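Local coordinates for LPG0439 HIT-related domain-containing protein (Legionella pneumophila subsp. pneumophila, PDB 5L0L), which is of unknown function but belongs to a longer, probably membrane-bound protein whose HIT-related domain, present here, may bind a nucleotide or another phosphate-bearing ligand, at residues E123-P137 against L147-K161. Sequence-based numbering, arbitrary orientation.
With SO4 (sulfate ion), chain C.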
loop_
_atom_site.group_PDB
_atom_site.type_symbol
_atom_site.label_atom_id
_atom_site.label_comp_id
_atom_site.label_asym_id
_atom_site.label_seq_id
_atom_site.Cartn_x
_atom_site.Cartn_y
_atom_site.Cartn_z
ATOM N N GLU A 123 -16.694 -14.296 0.544
ATOM C CA GLU A 123 -15.744 -13.463 -0.170
ATOM C C GLU A 123 -14.447 -14.243 -0.468
ATOM O O GLU A 123 -13.729 -14.634 0.465
ATOM C CB GLU A 123 -15.476 -12.220 0.701
ATOM C CG GLU A 123 -14.486 -11.222 0.125
ATOM C CD GLU A 123 -14.450 -9.908 0.897
ATOM O OE1 GLU A 123 -15.391 -9.618 1.686
ATOM O OE2 GLU A 123 -13.476 -9.157 0.714
ATOM N N PRO A 124 -14.135 -14.469 -1.752
ATOM C CA PRO A 124 -12.836 -15.096 -2.024
ATOM C C PRO A 124 -11.710 -14.134 -1.657
ATOM O O PRO A 124 -11.919 -12.908 -1.666
ATOM C CB PRO A 124 -12.854 -15.333 -3.527
ATOM C CG PRO A 124 -13.845 -14.356 -4.068
ATOM C CD PRO A 124 -14.884 -14.188 -2.990
ATOM N N SER A 125 -10.549 -14.684 -1.312
ATOM C CA SER A 125 -9.342 -13.906 -1.225
ATOM C C SER A 125 -8.843 -13.657 -2.653
ATOM O O SER A 125 -8.636 -14.606 -3.426
ATOM C CB SER A 125 -8.293 -14.616 -0.375
ATOM O OG SER A 125 -7.032 -13.970 -0.444
HETATM N N MSE A 126 -8.701 -12.374 -2.995
HETATM C CA MSE A 126 -8.209 -11.929 -4.295
HETATM C C MSE A 126 -7.019 -11.052 -4.064
HETATM O O MSE A 126 -6.922 -10.384 -3.011
HETATM C CB MSE A 126 -9.270 -11.081 -4.987
HETATM C CG MSE A 126 -10.552 -11.825 -5.249
HETATM SE SE MSE A 126 -11.846 -10.462 -5.914
HETATM C CE MSE A 126 -12.783 -10.264 -4.228
ATOM N N LEU A 127 -6.087 -11.013 -5.001
ATOM C CA LEU A 127 -4.966 -10.062 -4.903
ATOM C C LEU A 127 -5.514 -8.677 -5.278
ATOM O O LEU A 127 -5.967 -8.467 -6.383
ATOM C CB LEU A 127 -3.830 -10.445 -5.829
ATOM C CG LEU A 127 -2.619 -9.509 -5.897
ATOM C CD1 LEU A 127 -1.923 -9.404 -4.561
ATOM C CD2 LEU A 127 -1.679 -9.974 -7.001
ATOM N N HIS A 128 -5.529 -7.766 -4.317
ATOM C CA HIS A 128 -6.168 -6.458 -4.553
ATOM C C HIS A 128 -5.700 -5.462 -3.540
ATOM O O HIS A 128 -5.266 -5.843 -2.452
ATOM C CB HIS A 128 -7.712 -6.563 -4.551
ATOM C CG HIS A 128 -8.324 -6.750 -3.193
ATOM N ND1 HIS A 128 -8.153 -7.897 -2.441
ATOM C CD2 HIS A 128 -9.062 -5.910 -2.427
ATOM C CE1 HIS A 128 -8.810 -7.778 -1.298
ATOM N NE2 HIS A 128 -9.366 -6.574 -1.263
ATOM N N LEU A 129 -5.804 -4.178 -3.879
ATOM C CA LEU A 129 -5.508 -3.137 -2.930
ATOM C C LEU A 129 -6.465 -1.968 -3.106
ATOM O O LEU A 129 -7.176 -1.877 -4.105
ATOM C CB LEU A 129 -4.056 -2.684 -2.989
ATOM C CG LEU A 129 -3.455 -2.035 -4.229
ATOM C CD1 LEU A 129 -3.872 -0.581 -4.387
ATOM C CD2 LEU A 129 -1.936 -2.124 -4.163
ATOM N N HIS A 130 -6.465 -1.116 -2.096
ATOM C CA HIS A 130 -7.365 0.044 -1.994
ATOM C C HIS A 130 -6.520 1.285 -2.152
ATOM O O HIS A 130 -5.413 1.347 -1.641
ATOM C CB HIS A 130 -8.009 0.093 -0.609
ATOM C CG HIS A 130 -8.760 -1.139 -0.268
ATOM N ND1 HIS A 130 -10.043 -1.354 -0.703
ATOM C CD2 HIS A 130 -8.381 -2.262 0.390
ATOM C CE1 HIS A 130 -10.431 -2.563 -0.317
ATOM N NE2 HIS A 130 -9.455 -3.112 0.390
HETATM N N MSE A 131 -7.067 2.293 -2.814
HETATM C CA MSE A 131 -6.379 3.584 -2.974
HETATM C C MSE A 131 -7.426 4.690 -2.841
HETATM O O MSE A 131 -8.612 4.492 -3.196
HETATM C CB MSE A 131 -5.661 3.627 -4.327
HETATM C CG MSE A 131 -4.920 4.921 -4.525
HETATM SE SE MSE A 131 -3.892 4.959 -6.221
HETATM C CE MSE A 131 -2.659 3.493 -5.840
ATOM N N TRP A 132 -7.025 5.821 -2.271
ATOM C CA TRP A 132 -7.953 6.936 -2.057
ATOM C C TRP A 132 -7.160 8.214 -1.921
ATOM O O TRP A 132 -5.903 8.187 -1.897
ATOM C CB TRP A 132 -8.828 6.683 -0.805
ATOM C CG TRP A 132 -8.005 6.558 0.435
ATOM C CD1 TRP A 132 -7.740 7.540 1.346
ATOM C CD2 TRP A 132 -7.313 5.384 0.903
ATOM N NE1 TRP A 132 -6.899 7.064 2.330
ATOM C CE2 TRP A 132 -6.634 5.747 2.092
ATOM C CE3 TRP A 132 -7.195 4.065 0.435
ATOM C CZ2 TRP A 132 -5.865 4.843 2.830
ATOM C CZ3 TRP A 132 -6.387 3.188 1.138
ATOM C CH2 TRP A 132 -5.727 3.574 2.314
ATOM N N GLY A 133 -7.874 9.323 -1.883
ATOM C CA GLY A 133 -7.250 10.662 -1.779
ATOM C C GLY A 133 -7.578 11.326 -0.449
ATOM O O GLY A 133 -8.663 11.084 0.140
ATOM N N ARG A 134 -6.648 12.168 0.012
ATOM C CA ARG A 134 -6.814 13.007 1.182
ATOM C C ARG A 134 -6.723 14.493 0.818
ATOM O O ARG A 134 -5.965 14.916 -0.066
ATOM C CB ARG A 134 -5.780 12.665 2.284
ATOM C CG ARG A 134 -5.718 11.185 2.667
ATOM C CD ARG A 134 -7.040 10.682 3.273
ATOM N NE ARG A 134 -7.378 11.365 4.515
ATOM C CZ ARG A 134 -6.844 11.070 5.708
ATOM N NH1 ARG A 134 -7.206 11.776 6.750
ATOM N NH2 ARG A 134 -5.963 10.070 5.874
ATOM N N GLY A 135 -7.446 15.277 1.584
ATOM C CA GLY A 135 -7.522 16.707 1.390
ATOM C C GLY A 135 -8.667 17.292 2.191
ATOM O O GLY A 135 -9.047 16.711 3.208
ATOM N N ASP A 136 -9.191 18.449 1.776
ATOM C CA ASP A 136 -10.319 19.036 2.473
ATOM C C ASP A 136 -11.548 18.150 2.255
ATOM O O ASP A 136 -12.037 18.061 1.131
ATOM C CB ASP A 136 -10.572 20.460 1.949
ATOM C CG ASP A 136 -11.770 21.130 2.594
ATOM O OD1 ASP A 136 -12.522 20.528 3.378
ATOM O OD2 ASP A 136 -11.956 22.327 2.275
ATOM N N PRO A 137 -12.063 17.511 3.308
ATOM C CA PRO A 137 -13.220 16.639 3.112
ATOM C C PRO A 137 -14.453 17.293 2.538
ATOM O O PRO A 137 -15.240 16.608 1.895
ATOM C CB PRO A 137 -13.528 16.134 4.520
ATOM C CG PRO A 137 -12.208 16.224 5.240
ATOM C CD PRO A 137 -11.630 17.502 4.721
ATOM N N LEU A 147 -15.088 15.286 -1.330
ATOM C CA LEU A 147 -14.119 14.235 -1.105
ATOM C C LEU A 147 -14.547 13.282 0.011
ATOM O O LEU A 147 -14.504 12.067 -0.159
ATOM C CB LEU A 147 -12.750 14.849 -0.782
ATOM C CG LEU A 147 -11.605 13.824 -0.581
ATOM C CD1 LEU A 147 -11.288 13.121 -1.896
ATOM C CD2 LEU A 147 -10.369 14.520 0.000
ATOM N N ARG A 148 -14.983 13.859 1.135
ATOM C CA ARG A 148 -15.318 13.129 2.347
ATOM C C ARG A 148 -14.089 12.434 2.936
ATOM O O ARG A 148 -12.960 12.627 2.461
ATOM C CB ARG A 148 -16.481 12.141 2.106
ATOM C CG ARG A 148 -17.729 12.823 1.551
ATOM C CD ARG A 148 -18.618 11.742 0.976
ATOM N NE ARG A 148 -19.889 12.264 0.568
ATOM C CZ ARG A 148 -20.320 12.434 -0.683
ATOM N NH1 ARG A 148 -19.601 12.141 -1.757
ATOM N NH2 ARG A 148 -21.521 12.960 -0.833
ATOM N N GLY A 149 -14.277 11.654 3.993
ATOM C CA GLY A 149 -13.158 11.068 4.717
ATOM C C GLY A 149 -12.703 12.022 5.818
ATOM O O GLY A 149 -13.182 13.159 5.911
ATOM N N PRO A 150 -11.839 11.545 6.726
ATOM C CA PRO A 150 -11.373 12.377 7.824
ATOM C C PRO A 150 -10.401 13.448 7.366
ATOM O O PRO A 150 -9.730 13.307 6.324
ATOM C CB PRO A 150 -10.740 11.369 8.808
ATOM C CG PRO A 150 -10.524 10.137 8.042
ATOM C CD PRO A 150 -11.360 10.163 6.808
ATOM N N GLU A 151 -10.285 14.510 8.157
ATOM C CA GLU A 151 -9.306 15.553 7.840
ATOM C C GLU A 151 -7.867 15.012 7.791
ATOM O O GLU A 151 -7.553 14.122 8.558
ATOM C CB GLU A 151 -9.354 16.673 8.883
ATOM C CG GLU A 151 -10.560 17.544 8.707
ATOM C CD GLU A 151 -10.733 18.542 9.834
ATOM O OE1 GLU A 151 -9.869 18.631 10.715
ATOM O OE2 GLU A 151 -11.753 19.235 9.781
ATOM N N PRO A 152 -7.011 15.538 6.895
ATOM C CA PRO A 152 -5.585 15.169 6.833
ATOM C C PRO A 152 -4.916 15.214 8.183
ATOM O O PRO A 152 -5.222 16.093 9.004
ATOM C CB PRO A 152 -4.999 16.191 5.856
ATOM C CG PRO A 152 -6.130 16.483 4.944
ATOM C CD PRO A 152 -7.337 16.495 5.829
ATOM N N GLY A 153 -4.091 14.209 8.428
ATOM C CA GLY A 153 -3.496 13.956 9.743
ATOM C C GLY A 153 -4.112 12.790 10.473
ATOM O O GLY A 153 -3.420 12.103 11.242
ATOM N N LEU A 154 -5.416 12.598 10.288
ATOM C CA LEU A 154 -6.142 11.527 10.968
ATOM C C LEU A 154 -6.077 10.262 10.116
ATOM O O LEU A 154 -5.980 10.347 8.883
ATOM C CB LEU A 154 -7.601 11.910 11.183
ATOM C CG LEU A 154 -7.817 13.172 12.028
ATOM C CD1 LEU A 154 -9.288 13.552 12.061
ATOM C CD2 LEU A 154 -7.258 12.954 13.427
HETATM N N MSE A 155 -6.164 9.112 10.760
HETATM C CA MSE A 155 -6.241 7.830 10.052
HETATM C C MSE A 155 -7.546 7.635 9.283
HETATM O O MSE A 155 -8.622 7.784 9.841
HETATM C CB MSE A 155 -6.109 6.680 11.063
HETATM C CG MSE A 155 -6.081 5.279 10.449
HETATM SE SE MSE A 155 -4.325 4.956 9.646
HETATM C CE MSE A 155 -3.324 4.691 11.280
ATOM N N PHE A 156 -7.442 7.267 8.010
ATOM C CA PHE A 156 -8.592 6.886 7.187
ATOM C C PHE A 156 -8.898 5.410 7.447
ATOM O O PHE A 156 -8.044 4.546 7.218
ATOM C CB PHE A 156 -8.262 7.117 5.718
ATOM C CG PHE A 156 -9.444 7.001 4.781
ATOM C CD1 PHE A 156 -10.060 5.781 4.553
ATOM C CD2 PHE A 156 -9.911 8.111 4.097
ATOM C CE1 PHE A 156 -11.138 5.663 3.657
ATOM C CE2 PHE A 156 -10.979 8.000 3.217
ATOM C CZ PHE A 156 -11.581 6.789 2.984
ATOM N N ASP A 157 -10.069 5.104 7.991
ATOM C CA ASP A 157 -10.399 3.721 8.324
ATOM C C ASP A 157 -11.112 3.080 7.142
ATOM O O ASP A 157 -12.195 3.529 6.760
ATOM C CB ASP A 157 -11.261 3.630 9.595
ATOM C CG ASP A 157 -11.231 2.236 10.205
ATOM O OD1 ASP A 157 -11.485 1.204 9.511
ATOM O OD2 ASP A 157 -10.900 2.133 11.406
ATOM N N LEU A 158 -10.501 2.042 6.555
ATOM C CA LEU A 158 -11.077 1.364 5.392
ATOM C C LEU A 158 -12.258 0.445 5.728
ATOM O O LEU A 158 -12.944 -0.001 4.804
ATOM C CB LEU A 158 -10.010 0.598 4.590
ATOM C CG LEU A 158 -8.958 1.506 3.953
ATOM C CD1 LEU A 158 -7.797 0.679 3.439
ATOM C CD2 LEU A 158 -9.498 2.395 2.823
ATOM N N ILE A 159 -12.471 0.188 7.022
ATOM C CA ILE A 159 -13.626 -0.499 7.587
ATOM C C ILE A 159 -13.438 -2.003 7.448
ATOM O O ILE A 159 -13.551 -2.543 6.350
ATOM C CB ILE A 159 -15.012 -0.128 6.978
ATOM C CG1 ILE A 159 -15.240 1.364 6.855
ATOM C CG2 ILE A 159 -16.137 -0.728 7.852
ATOM C CD1 ILE A 159 -15.087 2.162 8.138
ATOM N N ALA A 160 -13.100 -2.679 8.534
ATOM C CA ALA A 160 -13.030 -4.134 8.556
ATOM C C ALA A 160 -14.400 -4.677 8.977
ATOM O O ALA A 160 -15.045 -4.085 9.834
ATOM C CB ALA A 160 -11.958 -4.573 9.554
ATOM N N LYS A 161 -14.855 -5.765 8.368
ATOM C CA LYS A 161 -16.113 -6.426 8.797
ATOM C C LYS A 161 -16.047 -6.928 10.233
ATOM O O LYS A 161 -17.011 -6.824 10.981
ATOM C CB LYS A 161 -16.440 -7.603 7.880
ATOM C CG LYS A 161 -16.938 -7.121 6.545
ATOM C CD LYS A 161 -17.255 -8.239 5.561
ATOM C CE LYS A 161 -17.415 -7.604 4.185
ATOM N NZ LYS A 161 -18.288 -8.379 3.265
HETATM S S SO4 C . -10.133 -5.868 2.337
HETATM O O1 SO4 C . -10.921 -6.014 1.078
HETATM O O2 SO4 C . -10.363 -7.147 2.998
HETATM O O3 SO4 C . -8.811 -5.600 1.785
HETATM O O4 SO4 C . -10.909 -4.745 2.883
HETATM O O HOH W 1 -10.400 11.586 2.334
HETATM O O HOH W 2 -8.997 13.558 3.621
#
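Arg134, at the end of strand 128-134, is held by backbone carbonyls of the irregular loop 147-161. Its NH1 and NH2 converge end-on upon Leu154 O, at 2.8 and 3.0 Å, the oxygen lying nearly in the guanidinium plane. NH1 also donates to Pro150 O, 3.0 Å away, approaching from well above that carbonyl plane. Bends at chi2 (-63°) and chi3 (-62°) bring the guanidinium against the Pro150 and Leu154 carbonyls, beside the type II turn Glu151-Leu154. A water accepts from Arg134 NE and Gly135 N and lies within hydrogen-bonding distance of Pro150 O; a second water joins Gly133 O to Arg148 O. Arg148 N donates to Pro137 O (2.9 Å), drawing together the ends of the connection between the segments.

Aromatic packing follows along the strand. The five-membered ring of Trp132 stacks face to face on Phe156, centroids 4.1 Å apart and planes at 30°; NE1 lies over the phenylalanine face, while its hydrogen bond goes to Gln98. On the same indole face, Leu158 CD2 makes a CH-pi contact with the six-membered ring, 3.8 Å from its centroid. Pro152 CD rests against Gly135 O, and Leu147 CD2 against Gly135 N.

At the other end the contact is ionic. Glu123 OE1 and Lys161 NZ form a long salt bridge of 3.5 Å beside a sulfate, probably from the crystallisation liquor. His128 NE2 donates to sulfate O1 and His130 NE2 to O3; backbone N of Gly103 and Asn105 complete the site. His128 ND1 donates to Met126 O, fixing the ring's rotation.

The arginine-carbonyl cluster and stacked rings hold the loop over this strand. His128 and His130 match the first two histidines of the HIT motif His-X-His-X-His, with Trp132 third: a phosphate site is plausible, but the usual catalysis cannot be assumed.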